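Local coordinates for protein beta-galactosidase (PDB 4OIF) that probably hydrolyses terminal non-reducing beta-D-galactose residues in beta-D-galactosides, as a zinc-binding homotrimeric enzyme of glycoside hydrolase family 42, at residues N381-S385 with R386-E390; K335-R338 with P339-F343; E239-P242 with L243-T247; D24-L27 with D28-D31. All coordinates share one frame; numbering follows the deposited sequence.

All four contacts are local and belong to the TIM-barrel part of the chain. They follow one another in series; none nests or crosses. Contact 4 comes first. It turns the loop after strand 16-21 into helix 30-42. Contact 3 is next, in the last turns of helix 218-246, before strand 252-259. Contact 2 ends the loop after strand 319-322 and starts helix 341-351. Contact 1 ends the loop after strand 356-359 and starts helix 386-399. Contacts 1 and 2 touch: Glu390 of contact 1 bonds to the backbone of contact 2. Contact 3 stands about 39 Å from each of these, centre to centre. Contacts 1, 2 and 4 also meet the second subunit of the trimer.

Contact 1: residues N381-S385 with R386-E390; sequences NRTDS and RVFQE
Ser385 N-caps the helix that starts at Arg386. Its OG accepts from Phe388 N at 3.1 Å, with a nearly straight N-H...O angle of 169°. Val387 N also reaches Ser385 OG, at 2.9 Å, but this bond is bent and weak. Ser385 O then takes Gln389 N at 2.9 Å as a helical bond.

The tight part of the contact is the buried Phe388 ring. Thr383 CA sits over one face, offset toward the rim, 4.0 Å from the ring centroid of Phe388 in a CH-pi contact. Thr383 CB and CG2 follow the ring outward, with CB 3.8 Å from Phe388 CE1. Phe388 CG is anti to the backbone N (chi1 -171°), which sends the ring back along the loop. Leu39 and Leu42 of helix 30-42 pack against Thr383, and Leu42 against Phe388.

The solvent side is looser. Exposed Gln389 bends at chi2 and brings NE2 to Thr383 O; the modelled bond is very short, so its length is doubtful. Arg382 NH1 and Asp384 OD2 are 3.4 Å apart. That oxygen lies well out of the guanidinium plane, so only the charges attract. Arg386 belongs to neither side: its guanidinium makes a salt bridge to Glu531 of the second subunit.

The chemistry implies a polar start to this helix. A serine hydroxyl caps the first turn, mainly through Phe388 N, while the loop before it packs on the aromatic face.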
loop_
_atom_site.group_PDB
_atom_site.type_symbol
_atom_site.label_atom_id
_atom_site.label_comp_id
_atom_site.label_asym_id
_atom_site.label_seq_id
_atom_site.Cartn_x
_atom_site.Cartn_y
_atom_site.Cartn_z
ATOM N N ASN A 381 -39.309 7.407 -3.194
ATOM C CA ASN A 381 -40.493 6.554 -3.180
ATOM C C ASN A 381 -41.333 6.728 -4.450
ATOM O O ASN A 381 -42.553 6.620 -4.428
ATOM C CB ASN A 381 -41.320 6.846 -1.922
ATOM C CG ASN A 381 -42.440 5.846 -1.701
ATOM O OD1 ASN A 381 -42.199 4.651 -1.500
ATOM N ND2 ASN A 381 -43.677 6.341 -1.718
ATOM N N ARG A 382 -40.656 6.981 -5.563
ATOM C CA ARG A 382 -41.330 7.254 -6.834
ATOM C C ARG A 382 -41.398 6.039 -7.761
ATOM O O ARG A 382 -40.487 5.211 -7.785
ATOM C CB ARG A 382 -40.633 8.402 -7.557
ATOM C CG ARG A 382 -40.785 9.754 -6.878
ATOM C CD ARG A 382 -40.458 10.897 -7.848
ATOM N NE ARG A 382 -41.309 12.066 -7.620
ATOM C CZ ARG A 382 -42.444 12.310 -8.277
ATOM N NH1 ARG A 382 -42.865 11.469 -9.212
ATOM N NH2 ARG A 382 -43.160 13.395 -8.002
ATOM N N THR A 383 -42.483 5.935 -8.520
ATOM C CA THR A 383 -42.631 4.879 -9.518
ATOM C C THR A 383 -42.180 5.449 -10.852
ATOM O O THR A 383 -41.870 4.737 -11.802
ATOM C CB THR A 383 -44.082 4.390 -9.608
ATOM O OG1 THR A 383 -44.920 5.484 -9.992
ATOM C CG2 THR A 383 -44.539 3.873 -8.264
ATOM N N ASP A 384 -42.169 6.769 -10.872
ATOM C CA ASP A 384 -41.673 7.611 -11.942
ATOM C C ASP A 384 -40.186 7.387 -12.276
ATOM O O ASP A 384 -39.693 7.832 -13.307
ATOM C CB ASP A 384 -41.911 9.062 -11.511
ATOM C CG ASP A 384 -41.807 10.023 -12.635
ATOM O OD1 ASP A 384 -41.820 9.561 -13.791
ATOM O OD2 ASP A 384 -41.717 11.240 -12.356
ATOM N N SER A 385 -39.477 6.701 -11.388
ATOM C CA SER A 385 -38.048 6.442 -11.534
ATOM C C SER A 385 -37.699 5.542 -12.716
ATOM O O SER A 385 -38.394 4.556 -12.978
ATOM C CB SER A 385 -37.515 5.810 -10.244
ATOM O OG SER A 385 -36.431 4.936 -10.506
ATOM N N ARG A 386 -36.605 5.858 -13.413
ATOM C CA ARG A 386 -36.179 5.024 -14.538
ATOM C C ARG A 386 -35.816 3.619 -14.057
ATOM O O ARG A 386 -36.036 2.629 -14.767
ATOM C CB ARG A 386 -35.006 5.656 -15.298
ATOM C CG ARG A 386 -33.637 5.641 -14.618
ATOM C CD ARG A 386 -32.617 6.216 -15.597
ATOM N NE ARG A 386 -31.224 6.205 -15.146
ATOM C CZ ARG A 386 -30.341 5.251 -15.437
ATOM N NH1 ARG A 386 -30.703 4.195 -16.151
ATOM N NH2 ARG A 386 -29.093 5.341 -14.996
ATOM N N VAL A 387 -35.290 3.539 -12.840
ATOM C CA VAL A 387 -34.934 2.264 -12.253
ATOM C C VAL A 387 -36.191 1.453 -11.985
ATOM O O VAL A 387 -36.268 0.274 -12.363
ATOM C CB VAL A 387 -34.114 2.437 -10.950
ATOM C CG1 VAL A 387 -33.755 1.088 -10.372
ATOM C CG2 VAL A 387 -32.840 3.194 -11.242
ATOM N N PHE A 388 -37.183 2.087 -11.357
ATOM C CA PHE A 388 -38.451 1.414 -11.065
ATOM C C PHE A 388 -39.098 0.912 -12.350
ATOM O O PHE A 388 -39.568 -0.229 -12.422
ATOM C CB PHE A 388 -39.426 2.338 -10.321
ATOM C CG PHE A 388 -40.659 1.627 -9.807
ATOM C CD1 PHE A 388 -41.792 1.498 -10.606
ATOM C CD2 PHE A 388 -40.675 1.074 -8.530
ATOM C CE1 PHE A 388 -42.915 0.836 -10.143
ATOM C CE2 PHE A 388 -41.797 0.407 -8.054
ATOM C CZ PHE A 388 -42.921 0.287 -8.862
ATOM N N GLN A 389 -39.102 1.763 -13.371
ATOM C CA GLN A 389 -39.734 1.413 -14.630
ATOM C C GLN A 389 -38.999 0.269 -15.317
ATOM O O GLN A 389 -39.636 -0.651 -15.827
ATOM C CB GLN A 389 -39.830 2.640 -15.548
ATOM C CG GLN A 389 -40.876 3.673 -15.096
ATOM C CD GLN A 389 -42.248 3.049 -14.799
ATOM O OE1 GLN A 389 -42.764 2.234 -15.575
ATOM N NE2 GLN A 389 -42.842 3.433 -13.669
ATOM N N GLU A 390 -37.671 0.277 -15.322
ATOM C CA GLU A 390 -37.009 -0.815 -16.022
ATOM C C GLU A 390 -37.181 -2.126 -15.249
ATOM O O GLU A 390 -37.314 -3.198 -15.859
ATOM C CB GLU A 390 -35.528 -0.527 -16.282
ATOM C CG GLU A 390 -34.910 -1.616 -17.164
ATOM C CD GLU A 390 -33.680 -1.168 -17.941
ATOM O OE1 GLU A 390 -33.460 0.061 -18.081
ATOM O OE2 GLU A 390 -32.938 -2.062 -18.412
#

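Contact 2: residues K335-R338 with P339-F343; sequences KAKR and PGMHF
Lys337 NZ donates to His342 ND1 at 3.0 Å. The nitrogen lies at the imidazole edge, only 5° out of the ring plane, and ND1 is the acceptor of this bond. Lys337 NZ has another partner in Thr324 O, and His342 NE2 bonds to Tyr359 OH. Both ends of this buried pair are therefore held. Arg338 NH2 forms salt bridges to Asp533 and Asp573 of the second subunit.

The backbone supplies the next bond. Met341 N donates to Arg338 O at 2.9 Å, closing a type II beta turn with Pro339 and Gly340 at its corners. Gly340 takes the positive phi (91°) of the second corner and is the N-cap residue of the helix. A water adds to this grip. It donates to Arg338 O at 2.6 Å and accepts from His342 N at 3.0 Å, so it joins the turn to the first helical turn.

Packing follows. The Lys337 chain is extended beyond CG and runs alongside the helix start. Its CG meets Met341 CG at 3.9 Å, the two side chains crossing at about a right angle. Further along, Lys337 CD lies 3.8 Å from His342 CB. Arg338 and Pro339 lie side by side, pointing the same way. Lys335 CE covers one face of the Arg338 guanidinium, 3.5 Å above its plane.

This is a beta-to-alpha loop of a TIM barrel. It leads from strand 319-322, which ends at the predicted nucleophile Glu322, into helix 341-351. The side chains of Lys337 and Glu322 are about 10 Å apart.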
loop_
_atom_site.group_PDB
_atom_site.type_symbol
_atom_site.label_atom_id
_atom_site.label_comp_id
_atom_site.label_asym_id
_atom_site.label_seq_id
_atom_site.Cartn_x
_atom_site.Cartn_y
_atom_site.Cartn_z
ATOM N N LYS A 335 -21.086 3.458 -10.507
ATOM C CA LYS A 335 -21.833 3.848 -11.688
ATOM C C LYS A 335 -23.077 2.973 -11.820
ATOM O O LYS A 335 -23.022 1.759 -11.603
ATOM C CB LYS A 335 -20.951 3.733 -12.928
ATOM C CG LYS A 335 -21.405 4.512 -14.141
ATOM C CD LYS A 335 -20.365 4.385 -15.245
ATOM C CE LYS A 335 -20.766 5.119 -16.492
ATOM N NZ LYS A 335 -19.762 4.838 -17.544
ATOM N N ALA A 336 -24.195 3.602 -12.170
ATOM C CA ALA A 336 -25.451 2.898 -12.370
ATOM C C ALA A 336 -25.574 2.347 -13.783
ATOM O O ALA A 336 -24.962 2.859 -14.729
ATOM C CB ALA A 336 -26.629 3.817 -12.062
ATOM N N LYS A 337 -26.372 1.289 -13.908
ATOM C CA LYS A 337 -26.731 0.732 -15.200
ATOM C C LYS A 337 -27.368 1.785 -16.104
ATOM O O LYS A 337 -28.245 2.545 -15.676
ATOM C CB LYS A 337 -27.693 -0.440 -15.021
ATOM C CG LYS A 337 -27.063 -1.685 -14.435
ATOM C CD LYS A 337 -28.130 -2.705 -14.062
ATOM C CE LYS A 337 -27.529 -4.092 -13.885
ATOM N NZ LYS A 337 -28.490 -5.042 -13.268
ATOM N N ARG A 338 -26.917 1.830 -17.352
ATOM C CA ARG A 338 -27.537 2.669 -18.373
ATOM C C ARG A 338 -28.889 2.093 -18.746
ATOM O O ARG A 338 -29.096 0.897 -18.592
ATOM C CB ARG A 338 -26.641 2.769 -19.612
ATOM C CG ARG A 338 -25.773 3.999 -19.616
ATOM C CD ARG A 338 -24.855 4.027 -18.408
ATOM N NE ARG A 338 -24.145 5.293 -18.343
ATOM C CZ ARG A 338 -24.130 6.094 -17.287
ATOM N NH1 ARG A 338 -24.765 5.753 -16.174
ATOM N NH2 ARG A 338 -23.454 7.231 -17.350
ATOM N N PRO A 339 -29.814 2.943 -19.230
ATOM C CA PRO A 339 -31.122 2.461 -19.699
ATOM C C PRO A 339 -30.962 1.227 -20.580
ATOM O O PRO A 339 -30.073 1.221 -21.435
ATOM C CB PRO A 339 -31.658 3.639 -20.511
ATOM C CG PRO A 339 -31.029 4.845 -19.863
ATOM C CD PRO A 339 -29.666 4.402 -19.397
ATOM N N GLY A 340 -31.768 0.195 -20.348
ATOM C CA GLY A 340 -31.701 -1.019 -21.138
ATOM C C GLY A 340 -30.761 -2.092 -20.598
ATOM O O GLY A 340 -30.960 -3.288 -20.847
ATOM N N MET A 341 -29.739 -1.674 -19.858
ATOM C CA MET A 341 -28.724 -2.606 -19.400
ATOM C C MET A 341 -29.275 -3.542 -18.325
ATOM O O MET A 341 -28.866 -4.709 -18.228
ATOM C CB MET A 341 -27.501 -1.848 -18.879
ATOM C CG MET A 341 -26.473 -2.726 -18.185
ATOM S SD MET A 341 -25.827 -4.042 -19.232
ATOM C CE MET A 341 -25.049 -3.081 -20.499
ATOM N N HIS A 342 -30.201 -3.037 -17.513
ATOM C CA HIS A 342 -30.774 -3.883 -16.482
ATOM C C HIS A 342 -31.599 -4.993 -17.117
ATOM O O HIS A 342 -31.452 -6.180 -16.773
ATOM C CB HIS A 342 -31.632 -3.090 -15.504
ATOM C CG HIS A 342 -32.233 -3.953 -14.444
ATOM N ND1 HIS A 342 -31.470 -4.772 -13.643
ATOM C CD2 HIS A 342 -33.520 -4.177 -14.091
ATOM C CE1 HIS A 342 -32.258 -5.439 -12.820
ATOM N NE2 HIS A 342 -33.508 -5.101 -13.077
ATOM N N PHE A 343 -32.456 -4.609 -18.057
ATOM C CA PHE A 343 -33.251 -5.592 -18.788
ATOM C C PHE A 343 -32.343 -6.667 -19.431
ATOM O O PHE A 343 -32.551 -7.895 -19.268
ATOM C CB PHE A 343 -34.124 -4.903 -19.851
ATOM C CG PHE A 343 -35.152 -5.809 -20.432
ATOM C CD1 PHE A 343 -36.386 -5.948 -19.830
ATOM C CD2 PHE A 343 -34.859 -6.592 -21.541
ATOM C CE1 PHE A 343 -37.321 -6.834 -20.335
ATOM C CE2 PHE A 343 -35.789 -7.469 -22.053
ATOM C CZ PHE A 343 -37.022 -7.591 -21.446
HETATM O O HOH W 1 -30.849 -0.178 -16.939
#

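Contact 3: residues E239-P242 with L243-T247; sequences EIVP and LRELT
Leu243 packs back on the turn before it, against Ile240 and Pro242. Its CB touches the carbonyl oxygen of that turn, 3.3 Å from Ile240 O. CG is anti to the carbonyl carbon (chi1 -87°), and from there the side chain forks. CD1 reaches the proline ring, 4.1 Å from Pro242 CG. CD2 goes to Ile240 CG2 at 4.2 Å. Both Ile240 and Leu243 also touch Val155 and Ile252, so this side of the helix faces the inside of the fold.

The backbone is helical across the join. Arg244 N donates to Ile240 O at 2.9 Å, almost in line with the C=O bond (C=O...N 173°). Glu245 N goes to Val241 O, and Leu246 N to Pro242 O. Pro242 has no N-H to give to the turn before, and the helix is kinked there. These are the last turns of helix 218-246, which belongs to the link between parallel strands 150-154 and 252-259 of the TIM barrel. Glu239 bonds to Ser90, Asn137, Thr88 and Tyr159. Its side chain is about 8 Å from that of Asn157, a predicted substrate-binding residue.

On another face, Val241 and Glu245 lie side by side, with Val241 CG1 3.7 Å from Glu245 OE2. Arg244 CG lies 3.7 Å from Ile240 O. The chain then bends at chi2, and its guanidinium forms a salt bridge with Asp279. Thr247 leaves the helix. Leu243 O accepts twice from it: from Thr247 N, and from Thr247 OG1 at 2.7 Å, in the carbonyl plane on a lone pair. Trp153 NE1 is also bonded to Thr247 OG1.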
loop_
_atom_site.group_PDB
_atom_site.type_symbol
_atom_site.label_atom_id
_atom_site.label_comp_id
_atom_site.label_asym_id
_atom_site.label_seq_id
_atom_site.Cartn_x
_atom_site.Cartn_y
_atom_site.Cartn_z
ATOM N N GLU A 239 -27.413 -25.285 11.440
ATOM C CA GLU A 239 -28.504 -24.334 11.207
ATOM C C GLU A 239 -29.752 -25.045 10.696
ATOM O O GLU A 239 -30.850 -24.795 11.176
ATOM C CB GLU A 239 -28.110 -23.250 10.195
ATOM C CG GLU A 239 -27.330 -22.079 10.758
ATOM C CD GLU A 239 -27.741 -20.761 10.123
ATOM O OE1 GLU A 239 -26.892 -20.095 9.497
ATOM O OE2 GLU A 239 -28.927 -20.398 10.239
ATOM N N ILE A 240 -29.584 -25.927 9.718
ATOM C CA ILE A 240 -30.741 -26.431 9.002
ATOM C C ILE A 240 -31.395 -27.644 9.632
ATOM O O ILE A 240 -32.423 -28.096 9.131
ATOM C CB ILE A 240 -30.397 -26.801 7.571
ATOM C CG1 ILE A 240 -29.471 -28.022 7.560
ATOM C CG2 ILE A 240 -29.796 -25.594 6.842
ATOM C CD1 ILE A 240 -29.173 -28.581 6.171
ATOM N N VAL A 241 -30.821 -28.192 10.703
ATOM C CA VAL A 241 -31.516 -29.312 11.363
ATOM C C VAL A 241 -33.059 -29.130 11.531
ATOM O O VAL A 241 -33.845 -29.975 11.065
ATOM C CB VAL A 241 -30.894 -29.621 12.740
ATOM C CG1 VAL A 241 -31.838 -30.496 13.564
ATOM C CG2 VAL A 241 -29.555 -30.302 12.552
ATOM N N PRO A 242 -33.504 -28.020 12.152
ATOM C CA PRO A 242 -34.960 -27.899 12.338
ATOM C C PRO A 242 -35.701 -27.605 11.039
ATOM O O PRO A 242 -36.898 -27.862 10.913
ATOM C CB PRO A 242 -35.093 -26.721 13.301
ATOM C CG PRO A 242 -33.900 -25.870 12.998
ATOM C CD PRO A 242 -32.786 -26.842 12.678
ATOM N N LEU A 243 -34.988 -27.051 10.073
ATOM C CA LEU A 243 -35.586 -26.803 8.780
ATOM C C LEU A 243 -35.908 -28.139 8.109
ATOM O O LEU A 243 -36.942 -28.289 7.471
ATOM C CB LEU A 243 -34.657 -25.949 7.916
ATOM C CG LEU A 243 -34.750 -24.428 8.050
ATOM C CD1 LEU A 243 -34.815 -23.943 9.494
ATOM C CD2 LEU A 243 -33.582 -23.787 7.326
ATOM N N ARG A 244 -35.034 -29.120 8.271
ATOM C CA ARG A 244 -35.307 -30.435 7.705
ATOM C C ARG A 244 -36.393 -31.144 8.494
ATOM O O ARG A 244 -37.270 -31.790 7.908
ATOM C CB ARG A 244 -34.055 -31.303 7.675
ATOM C CG ARG A 244 -32.968 -30.810 6.732
ATOM C CD ARG A 244 -33.495 -30.603 5.325
ATOM N NE ARG A 244 -32.418 -30.684 4.338
ATOM C CZ ARG A 244 -32.535 -30.293 3.074
ATOM N NH1 ARG A 244 -33.678 -29.777 2.625
ATOM N NH2 ARG A 244 -31.497 -30.402 2.263
ATOM N N GLU A 245 -36.330 -31.041 9.822
ATOM C CA GLU A 245 -37.347 -31.709 10.630
ATOM C C GLU A 245 -38.746 -31.185 10.324
ATOM O O GLU A 245 -39.665 -31.951 10.049
ATOM C CB GLU A 245 -37.073 -31.539 12.123
ATOM C CG GLU A 245 -35.946 -32.389 12.663
ATOM C CD GLU A 245 -35.739 -32.191 14.156
ATOM O OE1 GLU A 245 -36.662 -31.664 14.834
ATOM O OE2 GLU A 245 -34.645 -32.566 14.641
ATOM N N LEU A 246 -38.898 -29.869 10.373
ATOM C CA LEU A 246 -40.216 -29.271 10.357
ATOM C C LEU A 246 -40.698 -28.925 8.957
ATOM O O LEU A 246 -41.898 -28.861 8.714
ATOM C CB LEU A 246 -40.223 -28.026 11.244
ATOM C CG LEU A 246 -39.857 -28.326 12.702
ATOM C CD1 LEU A 246 -39.902 -27.072 13.526
ATOM C CD2 LEU A 246 -40.801 -29.349 13.285
ATOM N N THR A 247 -39.776 -28.701 8.030
ATOM C CA THR A 247 -40.179 -28.291 6.687
ATOM C C THR A 247 -39.390 -28.996 5.577
ATOM O O THR A 247 -38.774 -28.344 4.733
ATOM C CB THR A 247 -40.038 -26.748 6.516
ATOM O OG1 THR A 247 -38.702 -26.315 6.841
ATOM C CG2 THR A 247 -41.036 -26.016 7.403
#

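Contact 4: residues D24-L27 with D28-D31; sequences DQWL and DRPD
Trp26 and Arg29 both set CG anti to the carbonyl carbon, with chi1 of -59° and -62°. This brings the two side chains together on one side of the turn. Arg29 CG comes to the edge of the indole, near its plane, 4.1 Å from Trp26 CE3. The Arg29 chain then bends at chi2 and chi3. Its guanidinium therefore turns away from the ring, and the two planes stand 75° apart.

The charged end meets Asp31 instead. Arg29 grips this carboxylate side-on, with one nitrogen on each oxygen. Arg29 NE donates to Asp31 OD1 at 2.9 Å, and Arg29 NH2 to Asp31 OD2 at 2.6 Å. Both oxygens use their syn lone pairs. Two bonds in the guanidinium plane fix the rotation of the group.

The backbone makes a type I beta turn from Trp26 to Arg29. Arg29 N donates to Trp26 O at 2.9 Å, from above the carbonyl plane. The Asp28 carboxylate folds back over the turn, with Asp28 OD1 3.8 Å from Leu27 N.

The turn ends the loop between barrel strand 16-21 and helix 30-42, with Arg29 at the N-cap position. Trp26 lies against Ile32 and Leu33 of that helix and meets Trp192 of the second subunit edge-to-face. On another side, Leu27 touches Trp69 of helix 68-79.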
loop_
_atom_site.group_PDB
_atom_site.type_symbol
_atom_site.label_atom_id
_atom_site.label_comp_id
_atom_site.label_asym_id
_atom_site.label_seq_id
_atom_site.Cartn_x
_atom_site.Cartn_y
_atom_site.Cartn_z
ATOM N N ASP A 24 -38.414 -4.639 8.546
ATOM C CA ASP A 24 -37.972 -4.519 9.931
ATOM C C ASP A 24 -37.230 -3.193 10.167
ATOM O O ASP A 24 -37.047 -2.766 11.305
ATOM C CB ASP A 24 -37.096 -5.727 10.331
ATOM C CG ASP A 24 -36.058 -6.102 9.262
ATOM O OD1 ASP A 24 -36.413 -6.235 8.062
ATOM O OD2 ASP A 24 -34.872 -6.265 9.628
ATOM N N GLN A 25 -36.823 -2.531 9.088
ATOM C CA GLN A 25 -36.219 -1.209 9.201
ATOM C C GLN A 25 -37.247 -0.084 9.108
ATOM O O GLN A 25 -36.898 1.093 9.204
ATOM C CB GLN A 25 -35.169 -1.011 8.123
ATOM C CG GLN A 25 -34.076 -2.040 8.136
ATOM C CD GLN A 25 -33.200 -1.933 6.908
ATOM O OE1 GLN A 25 -33.127 -0.874 6.281
ATOM N NE2 GLN A 25 -32.549 -3.034 6.545
ATOM N N TRP A 26 -38.510 -0.448 8.923
ATOM C CA TRP A 26 -39.562 0.535 8.699
ATOM C C TRP A 26 -40.810 0.283 9.553
ATOM O O TRP A 26 -41.914 0.672 9.172
ATOM C CB TRP A 26 -39.955 0.550 7.218
ATOM C CG TRP A 26 -38.830 0.866 6.290
ATOM C CD1 TRP A 26 -37.977 -0.022 5.703
ATOM C CD2 TRP A 26 -38.437 2.164 5.831
ATOM N NE1 TRP A 26 -37.077 0.640 4.908
ATOM C CE2 TRP A 26 -37.334 1.983 4.966
ATOM C CE3 TRP A 26 -38.910 3.462 6.065
ATOM C CZ2 TRP A 26 -36.692 3.055 4.331
ATOM C CZ3 TRP A 26 -38.278 4.525 5.435
ATOM C CH2 TRP A 26 -37.177 4.315 4.579
ATOM N N LEU A 27 -40.637 -0.360 10.703
ATOM C CA LEU A 27 -41.781 -0.762 11.527
ATOM C C LEU A 27 -42.518 0.433 12.137
ATOM O O LEU A 27 -43.678 0.328 12.530
ATOM C CB LEU A 27 -41.317 -1.723 12.625
ATOM C CG LEU A 27 -40.795 -3.064 12.087
ATOM C CD1 LEU A 27 -40.406 -3.999 13.229
ATOM C CD2 LEU A 27 -41.821 -3.721 11.138
ATOM N N ASP A 28 -41.850 1.577 12.201
ATOM C CA ASP A 28 -42.488 2.799 12.672
ATOM C C ASP A 28 -43.096 3.599 11.511
ATOM O O ASP A 28 -43.530 4.742 11.683
ATOM C CB ASP A 28 -41.477 3.656 13.436
ATOM C CG ASP A 28 -40.271 4.043 12.577
ATOM O OD1 ASP A 28 -39.889 3.241 11.689
ATOM O OD2 ASP A 28 -39.709 5.147 12.787
ATOM N N ARG A 29 -43.134 2.995 10.328
ATOM C CA ARG A 29 -43.677 3.672 9.152
ATOM C C ARG A 29 -44.713 2.826 8.419
ATOM O O ARG A 29 -44.430 2.296 7.341
ATOM C CB ARG A 29 -42.551 4.042 8.185
ATOM C CG ARG A 29 -41.542 5.007 8.748
ATOM C CD ARG A 29 -42.174 6.352 9.000
ATOM N NE ARG A 29 -42.768 6.894 7.783
ATOM C CZ ARG A 29 -42.128 7.713 6.958
ATOM N NH1 ARG A 29 -40.883 8.071 7.231
ATOM N NH2 ARG A 29 -42.725 8.174 5.868
ATOM N N PRO A 30 -45.917 2.696 8.992
ATOM C CA PRO A 30 -46.946 1.918 8.293
ATOM C C PRO A 30 -47.268 2.487 6.910
ATOM O O PRO A 30 -47.706 1.736 6.037
ATOM C CB PRO A 30 -48.162 1.997 9.233
ATOM C CG PRO A 30 -47.866 3.115 10.184
ATOM C CD PRO A 30 -46.375 3.167 10.311
ATOM N N ASP A 31 -47.026 3.778 6.705
ATOM C CA ASP A 31 -47.234 4.367 5.390
ATOM C C ASP A 31 -46.289 3.749 4.355
ATOM O O ASP A 31 -46.712 3.399 3.252
ATOM C CB ASP A 31 -47.056 5.880 5.446
ATOM C CG ASP A 31 -45.688 6.284 5.913
ATOM O OD1 ASP A 31 -45.150 5.615 6.813
ATOM O OD2 ASP A 31 -45.137 7.260 5.363
#